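Local structure of DUF4848 domain-containing protein (Bacteroides thetaiotaomicron, 4LB8) at residues K61-L66 with G99-F104. The protein is of unknown function, belongs to the DUF4848 family and is probably exported. Sequence-based numbering, arbitrary orientation.
Sequences KSQMIL and GDVFMF
Q63, in the first turn of helix 63-80, meets V101 and F102 of the loop that follows helix 84-98. Its chain runs extended beyond CG (chi2 -171°), which carries the amide out over V101, where NE2 lies 3.8 Å from the methyl CG1. Glutamine suits this place because its methylenes and amide can pack on an apolar neighbour while its end stays polar: NE2 donates to the carbonyl oxygen of N128, and OE1 accepts a bond from a water at 3.0 Å. The same water donates to V101 O at 2.8 Å, so a single molecule bridges the helix start and the loop backbone. The amide stands almost upright to the F102 ring, their planes 87° apart. The backbone of Q63 takes part as well, for its O sits at the ring's edge, close to the ring plane and 3.5 Å from F102 CZ, where the weakly positive rim of an aromatic suits a carbonyl oxygen.

One turn on, L66, whose CB points toward the loop, has CG anti to its own N (chi1 -165°), and its branch CD2 touches V101 CG1 tip to tip at 3.8 Å and also reaches F102 CE2; a branched leucine can thus serve both partners. V101, short and beta-branched, puts CG1 between Q63 and L66 and above the rim of one ring face. With an alanine at F102, L66 CD2 and Q63 O would probably lose their shared aromatic neighbour, and a gap would open beneath V101. M67 and Y98 extend the apolar patch along the two helices. Such a contact is characteristic of the open end of an antiparallel alpha-helical hairpin: helices 63-80 and 84-98, joined by a short turn, bring the exit of 84-98 beside the start of 63-80, and the loop leaving it packs there.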
loop_
_atom_site.group_PDB
_atom_site.type_symbol
_atom_site.label_atom_id
_atom_site.label_comp_id
_atom_site.label_asym_id
_atom_site.label_seq_id
_atom_site.Cartn_x
_atom_site.Cartn_y
_atom_site.Cartn_z
ATOM N N LYS A 61 36.573 -14.745 -2.790
ATOM C CA LYS A 61 35.344 -14.240 -3.397
ATOM C C LYS A 61 34.176 -14.726 -2.543
ATOM O O LYS A 61 33.930 -15.936 -2.448
ATOM C CB LYS A 61 35.204 -14.670 -4.875
ATOM C CG LYS A 61 33.945 -14.140 -5.564
ATOM C CD LYS A 61 34.195 -13.864 -7.042
ATOM C CE LYS A 61 32.920 -13.799 -7.848
ATOM N NZ LYS A 61 32.399 -15.155 -8.175
ATOM N N SER A 62 33.530 -13.802 -1.843
ATOM C CA SER A 62 32.390 -14.145 -1.013
ATOM C C SER A 62 31.121 -13.797 -1.761
ATOM O O SER A 62 31.187 -13.198 -2.846
ATOM C CB SER A 62 32.450 -13.433 0.336
ATOM O OG SER A 62 32.765 -12.056 0.220
ATOM N N GLN A 63 29.959 -14.191 -1.193
ATOM C CA GLN A 63 28.643 -13.915 -1.749
ATOM C C GLN A 63 28.432 -12.429 -1.924
ATOM O O GLN A 63 27.747 -12.030 -2.873
ATOM C CB GLN A 63 27.562 -14.510 -0.880
ATOM C CG GLN A 63 27.255 -15.909 -1.327
ATOM C CD GLN A 63 26.065 -16.477 -0.650
ATOM O OE1 GLN A 63 25.107 -15.758 -0.303
ATOM N NE2 GLN A 63 26.073 -17.793 -0.525
HETATM N N MSE A 64 29.072 -11.609 -1.061
HETATM C CA MSE A 64 29.026 -10.163 -1.168
HETATM C C MSE A 64 29.659 -9.685 -2.503
HETATM O O MSE A 64 29.051 -8.856 -3.182
HETATM C CB MSE A 64 29.711 -9.507 0.029
HETATM C CG MSE A 64 29.430 -8.020 0.107
HETATM SE SE MSE A 64 30.968 -6.837 -0.186
HETATM C CE MSE A 64 31.549 -7.265 -1.751
ATOM N N ILE A 65 30.859 -10.208 -2.879
ATOM C CA ILE A 65 31.565 -9.838 -4.125
ATOM C C ILE A 65 30.703 -10.239 -5.327
ATOM O O ILE A 65 30.589 -9.460 -6.280
ATOM C CB ILE A 65 33.018 -10.428 -4.208
ATOM C CG1 ILE A 65 33.901 -10.069 -2.967
ATOM C CG2 ILE A 65 33.719 -10.122 -5.557
ATOM C CD1 ILE A 65 34.398 -8.566 -2.809
ATOM N N LEU A 66 30.051 -11.413 -5.249
ATOM C CA LEU A 66 29.133 -11.884 -6.285
ATOM C C LEU A 66 27.923 -10.940 -6.416
ATOM O O LEU A 66 27.499 -10.698 -7.532
ATOM C CB LEU A 66 28.671 -13.325 -5.989
ATOM C CG LEU A 66 28.015 -14.063 -7.148
ATOM C CD1 LEU A 66 29.014 -14.339 -8.260
ATOM C CD2 LEU A 66 27.365 -15.339 -6.662
ATOM N N GLY A 99 20.674 -17.345 -10.346
ATOM C CA GLY A 99 19.494 -17.962 -9.740
ATOM C C GLY A 99 19.657 -19.164 -8.838
ATOM O O GLY A 99 18.656 -19.654 -8.312
ATOM N N ASP A 100 20.897 -19.635 -8.627
ATOM C CA ASP A 100 21.202 -20.748 -7.739
ATOM C C ASP A 100 21.770 -20.232 -6.401
ATOM O O ASP A 100 21.179 -20.523 -5.346
ATOM C CB ASP A 100 22.135 -21.742 -8.427
ATOM C CG ASP A 100 21.357 -22.565 -9.431
ATOM O OD1 ASP A 100 21.004 -22.017 -10.510
ATOM O OD2 ASP A 100 20.984 -23.707 -9.094
ATOM N N VAL A 101 22.873 -19.434 -6.439
ATOM C CA VAL A 101 23.449 -18.803 -5.239
ATOM C C VAL A 101 22.405 -17.797 -4.684
ATOM O O VAL A 101 22.157 -17.747 -3.468
ATOM C CB VAL A 101 24.809 -18.111 -5.536
ATOM C CG1 VAL A 101 25.413 -17.520 -4.276
ATOM C CG2 VAL A 101 25.793 -19.077 -6.180
ATOM N N PHE A 102 21.760 -17.035 -5.605
ATOM C CA PHE A 102 20.766 -16.034 -5.262
ATOM C C PHE A 102 19.371 -16.464 -5.633
ATOM O O PHE A 102 19.154 -17.446 -6.321
ATOM C CB PHE A 102 21.103 -14.663 -5.876
ATOM C CG PHE A 102 22.413 -14.113 -5.379
ATOM C CD1 PHE A 102 22.755 -14.193 -4.030
ATOM C CD2 PHE A 102 23.314 -13.520 -6.259
ATOM C CE1 PHE A 102 23.971 -13.669 -3.565
ATOM C CE2 PHE A 102 24.537 -13.014 -5.802
ATOM C CZ PHE A 102 24.849 -13.078 -4.455
HETATM N N MSE A 103 18.425 -15.683 -5.174
HETATM C CA MSE A 103 16.986 -15.886 -5.205
HETATM C C MSE A 103 16.315 -14.683 -5.876
HETATM O O MSE A 103 16.716 -13.545 -5.642
HETATM C CB MSE A 103 16.652 -15.978 -3.713
HETATM C CG MSE A 103 15.260 -16.161 -3.345
HETATM SE SE MSE A 103 15.237 -16.207 -1.417
HETATM C CE MSE A 103 15.444 -14.409 -0.925
ATOM N N PHE A 104 15.311 -14.922 -6.717
ATOM C CA PHE A 104 14.600 -13.841 -7.415
ATOM C C PHE A 104 13.205 -13.660 -6.818
ATOM O O PHE A 104 12.722 -14.557 -6.114
ATOM C CB PHE A 104 14.570 -14.076 -8.947
ATOM C CG PHE A 104 15.924 -13.791 -9.571
ATOM C CD1 PHE A 104 16.299 -12.486 -9.894
ATOM C CD2 PHE A 104 16.876 -14.803 -9.703
ATOM C CE1 PHE A 104 17.571 -12.214 -10.409
ATOM C CE2 PHE A 104 18.166 -14.522 -10.187
ATOM C CZ PHE A 104 18.500 -13.231 -10.546
HETATM O O HOH W 1 22.273 -16.421 -1.058
#